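Local coordinates for protein N-acetylglucosamine 2-epimerase (PDB 3GT5) that probably acts as a sugar isomerase or epimerase of the N-acylglucosamine 2-epimerase family, at residues Ala174-Cys179 against Gln250-Lys255; Val217-Asp222 against Gly244-His249. All blocks are in the same frame, centred on the assembly; numbering follows the deposited sequence.

Contact 1. Residues Ala174-Cys179 against Gln250-Lys255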
ATOM      1  N   ALA A 174       9.784   0.039  -0.588  1.00 17.88           N
ATOM      2  CA  ALA A 174       9.626   0.972  -1.708  1.00 17.17           C
ATOM      3  C   ALA A 174       9.528   0.217  -3.063  1.00 16.30           C
ATOM      4  O   ALA A 174       8.766   0.624  -3.938  1.00 15.52           O
ATOM      5  CB  ALA A 174      10.745   2.037  -1.722  1.00 17.36           C
ATOM      6  N   ASN A 175      10.268  -0.883  -3.223  1.00 14.76           N
ATOM      7  CA  ASN A 175      10.234  -1.682  -4.438  1.00 15.31           C
ATOM      8  C   ASN A 175       8.909  -2.400  -4.606  1.00 15.70           C
ATOM      9  O   ASN A 175       8.391  -2.559  -5.715  1.00 15.73           O
ATOM     10  CB  ASN A 175      11.445  -2.614  -4.444  1.00 14.45           C
ATOM     11  CG  ASN A 175      12.699  -1.867  -4.843  1.00 16.64           C
ATOM     12  OD1 ASN A 175      12.885  -1.578  -6.019  1.00 16.57           O
ATOM     13  ND2 ASN A 175      13.558  -1.502  -3.855  1.00 16.63           N
ATOM     14  N   MET A 176       8.346  -2.860  -3.487  1.00 14.36           N
ATOM     15  CA  MET A 176       7.014  -3.489  -3.463  1.00 13.72           C
ATOM     16  C   MET A 176       5.921  -2.502  -3.904  1.00 14.44           C
ATOM     17  O   MET A 176       5.101  -2.816  -4.795  1.00 14.70           O
ATOM     18  CB  MET A 176       6.706  -4.010  -2.052  1.00 13.60           C
ATOM     19  CG  MET A 176       5.449  -4.863  -1.934  1.00 14.97           C
ATOM     20  SD  MET A 176       4.947  -5.213  -0.146  1.00 10.03           S
ATOM     21  CE  MET A 176       4.628  -3.540   0.278  1.00 18.08           C
ATOM     22  N   HIS A 177       5.935  -1.293  -3.324  1.00 14.43           N
ATOM     23  CA  HIS A 177       4.984  -0.272  -3.740  1.00 14.83           C
ATOM     24  C   HIS A 177       5.249   0.203  -5.145  1.00 14.93           C
ATOM     25  O   HIS A 177       4.311   0.592  -5.829  1.00 15.40           O
ATOM     26  CB  HIS A 177       4.882   0.850  -2.731  1.00 14.28           C
ATOM     27  CG  HIS A 177       4.225   0.399  -1.467  1.00 17.81           C
ATOM     28  ND1 HIS A 177       2.891   0.049  -1.427  1.00 20.23           N
ATOM     29  CD2 HIS A 177       4.717   0.177  -0.224  1.00 20.53           C
ATOM     30  CE1 HIS A 177       2.587  -0.348  -0.201  1.00 23.08           C
ATOM     31  NE2 HIS A 177       3.672  -0.266   0.547  1.00 19.89           N
ATOM     32  N   MET A 178       6.512   0.214  -5.567  1.00 16.01           N
ATOM     33  CA  MET A 178       6.823   0.576  -6.949  1.00 16.97           C
ATOM     34  C   MET A 178       6.291  -0.490  -7.927  1.00 16.84           C
ATOM     35  O   MET A 178       5.822  -0.144  -8.990  1.00 17.00           O
ATOM     36  CB  MET A 178       8.326   0.836  -7.165  1.00 17.70           C
ATOM     37  CG  MET A 178       8.642   1.591  -8.485  1.00 18.01           C
ATOM     38  SD  MET A 178       7.917   3.243  -8.626  1.00 13.09           S
ATOM     39  CE  MET A 178       9.018   4.041  -7.451  1.00 22.21           C
ATOM     40  N   CYS A 179       6.333  -1.772  -7.570  1.00 16.90           N
ATOM     41  CA  CYS A 179       5.749  -2.831  -8.415  1.00 17.26           C
ATOM     42  C   CYS A 179       4.246  -2.563  -8.576  1.00 17.93           C
ATOM     43  O   CYS A 179       3.712  -2.565  -9.699  1.00 15.93           O
ATOM     44  CB  CYS A 179       6.041  -4.228  -7.841  1.00 17.52           C
ATOM     45  SG  CYS A 179       5.229  -5.593  -8.643  1.00 18.79           S
ATOM     46  N   GLN A 250       4.192 -10.232   2.919  1.00 16.37           N
ATOM     47  CA  GLN A 250       4.261 -11.495   2.203  1.00 15.96           C
ATOM     48  C   GLN A 250       2.957 -11.664   1.410  1.00 15.99           C
ATOM     49  O   GLN A 250       2.965 -12.083   0.240  1.00 17.17           O
ATOM     50  CB  GLN A 250       4.509 -12.694   3.129  1.00 16.99           C
ATOM     51  CG  GLN A 250       5.546 -12.447   4.194  1.00 15.96           C
ATOM     52  CD  GLN A 250       6.880 -12.009   3.651  1.00 16.89           C
ATOM     53  OE1 GLN A 250       7.384 -12.621   2.698  1.00 17.85           O
ATOM     54  NE2 GLN A 250       7.499 -11.020   4.292  1.00 15.30           N
ATOM     55  N   THR A 251       1.833 -11.388   2.088  1.00 15.37           N
ATOM     56  CA  THR A 251       0.525 -11.520   1.444  1.00 14.58           C
ATOM     57  C   THR A 251       0.308 -10.439   0.390  1.00 15.17           C
ATOM     58  O   THR A 251      -0.274 -10.706  -0.671  1.00 16.07           O
ATOM     59  CB  THR A 251      -0.618 -11.602   2.443  1.00 13.26           C
ATOM     60  OG1 THR A 251      -0.743 -10.353   3.147  1.00 16.39           O
ATOM     61  CG2 THR A 251      -0.349 -12.809   3.422  1.00 14.00           C
ATOM     62  N   GLU A 252       0.781  -9.231   0.670  1.00 14.71           N
ATOM     63  CA  GLU A 252       0.718  -8.155  -0.327  1.00 15.50           C
ATOM     64  C   GLU A 252       1.476  -8.541  -1.577  1.00 15.36           C
ATOM     65  O   GLU A 252       1.001  -8.291  -2.689  1.00 14.28           O
ATOM     66  CB  GLU A 252       1.275  -6.870   0.255  1.00 15.43           C
ATOM     67  CG  GLU A 252       1.151  -5.640  -0.629  1.00 19.75           C
ATOM     68  CD  GLU A 252       1.283  -4.306   0.119  1.00 22.33           C
ATOM     69  OE1 GLU A 252       1.534  -4.246   1.373  1.00 25.93           O
ATOM     70  OE2 GLU A 252       1.148  -3.249  -0.544  1.00 28.35           O
ATOM     71  N   TRP A 253       2.655  -9.130  -1.427  1.00 15.52           N
ATOM     72  CA  TRP A 253       3.377  -9.637  -2.611  1.00 15.49           C
ATOM     73  C   TRP A 253       2.593 -10.747  -3.329  1.00 15.75           C
ATOM     74  O   TRP A 253       2.580 -10.816  -4.573  1.00 16.19           O
ATOM     75  CB  TRP A 253       4.766 -10.138  -2.221  1.00 16.20           C
ATOM     76  CG  TRP A 253       5.823  -9.113  -2.300  1.00 15.93           C
ATOM     77  CD1 TRP A 253       6.553  -8.585  -1.268  1.00 16.76           C
ATOM     78  CD2 TRP A 253       6.274  -8.456  -3.489  1.00 15.98           C
ATOM     79  NE1 TRP A 253       7.423  -7.644  -1.739  1.00 19.18           N
ATOM     80  CE2 TRP A 253       7.297  -7.562  -3.105  1.00 15.83           C
ATOM     81  CE3 TRP A 253       5.910  -8.544  -4.849  1.00 16.43           C
ATOM     82  CZ2 TRP A 253       7.968  -6.723  -4.030  1.00 15.24           C
ATOM     83  CZ3 TRP A 253       6.588  -7.719  -5.768  1.00 17.15           C
ATOM     84  CH2 TRP A 253       7.612  -6.849  -5.355  1.00 15.82           C
ATOM     85  N   ALA A 254       1.963 -11.646  -2.571  1.00 15.26           N
ATOM     86  CA  ALA A 254       1.157 -12.697  -3.169  1.00 15.38           C
ATOM     87  C   ALA A 254       0.072 -12.086  -4.068  1.00 16.01           C
ATOM     88  O   ALA A 254      -0.155 -12.558  -5.209  1.00 16.28           O
ATOM     89  CB  ALA A 254       0.541 -13.606  -2.123  1.00 14.72           C
ATOM     90  N   LYS A 255      -0.561 -11.027  -3.587  1.00 16.41           N
ATOM     91  CA  LYS A 255      -1.556 -10.287  -4.368  1.00 16.31           C
ATOM     92  C   LYS A 255      -0.942  -9.674  -5.633  1.00 14.81           C
ATOM     93  O   LYS A 255      -1.492  -9.803  -6.744  1.00 16.13           O
ATOM     94  CB  LYS A 255      -2.186  -9.215  -3.492  1.00 16.78           C
ATOM     95  CG  LYS A 255      -3.329  -8.406  -4.145  1.00 18.81           C
ATOM     96  CD  LYS A 255      -3.587  -7.057  -3.472  1.00 22.49           C
ATOM     97  CE  LYS A 255      -2.491  -6.070  -3.737  1.00 22.70           C
ATOM     98  NZ  LYS A 255      -2.614  -4.941  -2.861  1.00 26.24           N
TER
HETATM   99  O   HOH W   1       2.215  -1.896   2.833  1.00 25.40           O
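Met176 and Trp253 mark the nearest backbone approach, with their CA atoms 7.2 Å apart, between helix segments 174-179 and 250-255, whose axes run in nearly the same direction (26°) and come within 10.8 Å. Two neighbouring helices of like direction, so deeply buried near the centre of the chain, are consistent with the inner layer of the (alpha/alpha)6 barrel of this family. The gap is wide for paired helices and long side chains fill it. Met176 reaches across it, laying CG over one face of the indole, 3.6 Å from the centroid of the Trp253 five-membered ring. Its SD follows obliquely above the same ring, a Met-aromatic contact. The indole is held in its orientation by a hydrogen bond from NE1 to Gln172 at the start of helix 172-189 and by Ala202, Ile205 and Thr206 of helix 192-211, which pack on it. The Met176 chain is extended as far as SD and bends only at its last torsion (chi3 64°), which turns CE off the indole and toward the Glu252 carboxylate, 3.4 Å from Glu252 OE1. That methyl also lies over the rim of one face of the His177 ring, beside the carboxylate, which approaches from the same side. Glu252 stretches out from the opposite helix to meet His177 at about a right angle, with carboxylate and ring planes 74° apart; His177 CE1 is 3.3 Å from Glu252 OE2. His177 ND1 is hydrogen-bonded to Glu180, one turn further along the helix. Cys179 SG touches the six-membered end of the indole obliquely, 3.8 Å from Trp253 CZ3. Water 1, in the His177 ring plane, donates to Glu252 OE1 at 2.8 Å and is hydrogen-bonded to His177 NE2 at 3.2 Å.

Contact 2. Residues Val217-Asp222 against Gly244-His249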
ATOM      1  N   VAL A 217      10.252 -12.676   2.336  1.00 16.91           N
ATOM      2  CA  VAL A 217      10.857 -11.401   2.001  1.00 16.86           C
ATOM      3  C   VAL A 217      11.156 -10.597   3.276  1.00 16.58           C
ATOM      4  O   VAL A 217      10.249 -10.154   3.980  1.00 17.04           O
ATOM      5  CB  VAL A 217       9.958 -10.570   1.044  1.00 16.72           C
ATOM      6  CG1 VAL A 217      10.581  -9.216   0.711  1.00 17.68           C
ATOM      7  CG2 VAL A 217       9.612 -11.385  -0.237  1.00 16.72           C
ATOM      8  N   TRP A 218      12.432 -10.431   3.568  1.00 17.29           N
ATOM      9  CA  TRP A 218      12.901  -9.566   4.642  1.00 17.95           C
ATOM     10  C   TRP A 218      12.888  -8.112   4.166  1.00 18.01           C
ATOM     11  O   TRP A 218      12.966  -7.852   2.950  1.00 18.20           O
ATOM     12  CB  TRP A 218      14.325 -10.011   5.033  1.00 18.45           C
ATOM     13  CG  TRP A 218      14.896  -9.323   6.209  1.00 17.53           C
ATOM     14  CD1 TRP A 218      15.855  -8.349   6.194  1.00 16.18           C
ATOM     15  CD2 TRP A 218      14.586  -9.556   7.600  1.00 18.10           C
ATOM     16  NE1 TRP A 218      16.141  -7.946   7.473  1.00 19.57           N
ATOM     17  CE2 TRP A 218      15.391  -8.667   8.356  1.00 18.93           C
ATOM     18  CE3 TRP A 218      13.707 -10.429   8.280  1.00 18.91           C
ATOM     19  CZ2 TRP A 218      15.332  -8.598   9.757  1.00 20.85           C
ATOM     20  CZ3 TRP A 218      13.659 -10.382   9.679  1.00 19.75           C
ATOM     21  CH2 TRP A 218      14.475  -9.484  10.398  1.00 19.91           C
ATOM     22  N   GLU A 219      12.761  -7.150   5.076  1.00 17.24           N
ATOM     23  CA  GLU A 219      12.576  -5.757   4.697  1.00 18.94           C
ATOM     24  C   GLU A 219      13.846  -5.022   4.324  1.00 17.77           C
ATOM     25  O   GLU A 219      13.831  -4.176   3.423  1.00 17.89           O
ATOM     26  CB  GLU A 219      11.929  -4.958   5.816  1.00 19.26           C
ATOM     27  CG  GLU A 219      10.540  -5.406   6.213  1.00 19.90           C
ATOM     28  CD  GLU A 219       9.499  -5.182   5.145  1.00 20.13           C
ATOM     29  OE1 GLU A 219       9.507  -4.125   4.467  1.00 21.20           O
ATOM     30  OE2 GLU A 219       8.660  -6.102   4.945  1.00 21.37           O
ATOM     31  N   HIS A 220      14.938  -5.311   5.037  1.00 16.29           N
ATOM     32  CA  HIS A 220      16.122  -4.431   5.058  1.00 16.74           C
ATOM     33  C   HIS A 220      17.395  -5.079   4.538  1.00 16.51           C
ATOM     34  O   HIS A 220      17.678  -6.211   4.835  1.00 15.73           O
ATOM     35  CB  HIS A 220      16.391  -3.997   6.483  1.00 18.11           C
ATOM     36  CG  HIS A 220      15.178  -3.512   7.180  1.00 18.37           C
ATOM     37  ND1 HIS A 220      14.403  -2.494   6.666  1.00 17.55           N
ATOM     38  CD2 HIS A 220      14.574  -3.918   8.319  1.00 19.44           C
ATOM     39  CE1 HIS A 220      13.397  -2.255   7.495  1.00 21.42           C
ATOM     40  NE2 HIS A 220      13.472  -3.110   8.498  1.00 20.21           N
ATOM     41  N   TYR A 221      18.131  -4.339   3.722  1.00 16.70           N
ATOM     42  CA  TYR A 221      19.318  -4.852   3.082  1.00 17.04           C
ATOM     43  C   TYR A 221      20.454  -3.810   3.065  1.00 17.88           C
ATOM     44  O   TYR A 221      20.260  -2.623   3.264  1.00 17.79           O
ATOM     45  CB  TYR A 221      19.026  -5.293   1.632  1.00 17.39           C
ATOM     46  CG  TYR A 221      17.894  -6.266   1.519  1.00 16.49           C
ATOM     47  CD1 TYR A 221      18.109  -7.647   1.464  1.00 16.25           C
ATOM     48  CD2 TYR A 221      16.577  -5.797   1.497  1.00 17.17           C
ATOM     49  CE1 TYR A 221      17.017  -8.552   1.378  1.00 16.72           C
ATOM     50  CE2 TYR A 221      15.499  -6.685   1.420  1.00 15.84           C
ATOM     51  CZ  TYR A 221      15.731  -8.057   1.362  1.00 16.39           C
ATOM     52  OH  TYR A 221      14.669  -8.957   1.291  1.00 19.57           O
ATOM     53  N   ASP A 222      21.675  -4.300   2.831  1.00 19.08           N
ATOM     54  CA  ASP A 222      22.807  -3.426   2.660  1.00 19.85           C
ATOM     55  C   ASP A 222      22.919  -2.990   1.192  1.00 19.35           C
ATOM     56  O   ASP A 222      22.096  -3.399   0.368  1.00 18.49           O
ATOM     57  CB  ASP A 222      24.110  -4.079   3.194  1.00 19.37           C
ATOM     58  CG  ASP A 222      24.573  -5.325   2.413  1.00 23.89           C
ATOM     59  OD1 ASP A 222      24.213  -5.574   1.241  1.00 20.85           O
ATOM     60  OD2 ASP A 222      25.388  -6.085   3.002  1.00 29.55           O
ATOM     61  N   GLY A 244      11.590  -7.101  11.628  1.00 18.69           N
ATOM     62  CA  GLY A 244      11.024  -8.463  11.631  1.00 18.45           C
ATOM     63  C   GLY A 244      10.380  -8.778  10.291  1.00 18.80           C
ATOM     64  O   GLY A 244      10.201  -7.854   9.463  1.00 19.74           O
ATOM     65  N   PHE A 245      10.046 -10.056  10.056  1.00 17.61           N
ATOM     66  CA  PHE A 245       9.248 -10.407   8.896  1.00 17.35           C
ATOM     67  C   PHE A 245       7.865  -9.857   9.080  1.00 18.37           C
ATOM     68  O   PHE A 245       7.278  -9.984  10.155  1.00 19.66           O
ATOM     69  CB  PHE A 245       9.160 -11.923   8.692  1.00 17.71           C
ATOM     70  CG  PHE A 245      10.403 -12.535   8.143  1.00 17.58           C
ATOM     71  CD1 PHE A 245      10.731 -12.359   6.809  1.00 16.12           C
ATOM     72  CD2 PHE A 245      11.216 -13.340   8.931  1.00 18.67           C
ATOM     73  CE1 PHE A 245      11.827 -12.943   6.268  1.00 17.67           C
ATOM     74  CE2 PHE A 245      12.363 -13.946   8.383  1.00 21.02           C
ATOM     75  CZ  PHE A 245      12.669 -13.734   7.057  1.00 20.04           C
ATOM     76  N   GLN A 246       7.342  -9.240   8.020  1.00 18.08           N
ATOM     77  CA  GLN A 246       6.018  -8.636   8.018  1.00 17.34           C
ATOM     78  C   GLN A 246       5.100  -9.565   7.225  1.00 17.30           C
ATOM     79  O   GLN A 246       5.177  -9.581   6.000  1.00 15.83           O
ATOM     80  CB  GLN A 246       6.104  -7.282   7.309  1.00 18.30           C
ATOM     81  CG  GLN A 246       6.807  -6.214   8.128  1.00 19.21           C
ATOM     82  CD  GLN A 246       5.792  -5.463   8.936  1.00 23.54           C
ATOM     83  OE1 GLN A 246       4.819  -4.947   8.360  1.00 26.23           O
ATOM     84  NE2 GLN A 246       5.978  -5.393  10.273  1.00 26.32           N
ATOM     85  N   PRO A 247       4.242 -10.361   7.892  1.00 17.65           N
ATOM     86  CA  PRO A 247       3.329 -11.196   7.135  1.00 16.99           C
ATOM     87  C   PRO A 247       2.478 -10.430   6.109  1.00 16.45           C
ATOM     88  O   PRO A 247       2.168 -10.954   5.038  1.00 15.61           O
ATOM     89  CB  PRO A 247       2.400 -11.802   8.231  1.00 18.55           C
ATOM     90  CG  PRO A 247       2.678 -11.058   9.447  1.00 18.02           C
ATOM     91  CD  PRO A 247       4.073 -10.581   9.351  1.00 18.13           C
ATOM     92  N   GLY A 248       2.097  -9.219   6.453  1.00 15.58           N
ATOM     93  CA  GLY A 248       1.312  -8.342   5.583  1.00 15.77           C
ATOM     94  C   GLY A 248       2.013  -8.069   4.282  1.00 15.78           C
ATOM     95  O   GLY A 248       1.369  -7.889   3.258  1.00 16.34           O
ATOM     96  N   HIS A 249       3.331  -7.992   4.332  1.00 15.95           N
ATOM     97  CA  HIS A 249       4.096  -7.804   3.073  1.00 16.43           C
ATOM     98  C   HIS A 249       4.232  -9.068   2.264  1.00 16.88           C
ATOM     99  O   HIS A 249       4.326  -8.991   1.018  1.00 17.85           O
ATOM    100  CB  HIS A 249       5.448  -7.093   3.342  1.00 17.08           C
ATOM    101  CG  HIS A 249       5.325  -5.646   3.678  1.00 17.42           C
ATOM    102  ND1 HIS A 249       6.324  -4.941   4.330  1.00 18.95           N
ATOM    103  CD2 HIS A 249       4.307  -4.769   3.512  1.00 19.31           C
ATOM    104  CE1 HIS A 249       5.947  -3.688   4.490  1.00 22.36           C
ATOM    105  NE2 HIS A 249       4.722  -3.553   4.007  1.00 20.93           N
TER
HETATM  106  O   HOH W   2       9.050  -8.637   5.849  1.00 18.98           O
HETATM  107  O   HOH W   3      12.497  -7.381   8.016  1.00 23.48           O
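His249 points its ND1-H almost straight (172°) at Glu219 OE2, 2.7 Å away. The oxygen lies in the imidazole plane, but the N-H meets it from above the carboxylate plane, 35° out of it. Glu219 gets there by folding at chi2, which also brings OE2 against CB and CG of Gln246; its OE1 is held separately by Gln172. Water 2 gives OE2 a second donor at 2.7 Å, and the same water donates to Val217 O and accepts from Gln246 N. Through the Glu219-His249 bond and water 2, segment 217-222 is tied to the N-terminal end of helix 247-263, where Gln246 is the N-cap and its O accepts from His249 N. Beside this polar cluster Trp218 and Phe245 form a T-shaped stack. Trp218 holds CG anti to the backbone N (chi1 -174°), which carries the indole out to the Phe245 ring; its edge leads with CE3, set over the ring centre and 3.7 Å from Phe245 CZ. The indole is anchored by NE1 to Asp228 O, and its CZ3 lies 3.6 Å from Phe245 N. Water 3 sits over the centre of one indole face, accepting from Glu219 N at 3.0 Å and donating to Gly244 O.

From the N terminus, the chain enters helix 172-189 just after strand 170-171, and residues 174-179 supply the first side of contact 1. Helix 192-211 then leads to residues 217-222, whose strand 220-221 pairs with 170-171. A loop of 21 residues without helix or strand is closed by contact 2 at 244-249, and helix 247-263 carries on at once into 250-255, which closes the 70-residue loop of contact 1. Contact 2 is therefore nested within contact 1, and both share helix 247-263. They touch directly: Gln250 OE1 lies 2.9 Å from Val217 N, probably hydrogen-bonded, and Met176 CE packs 3.5 Å from His249 CD2.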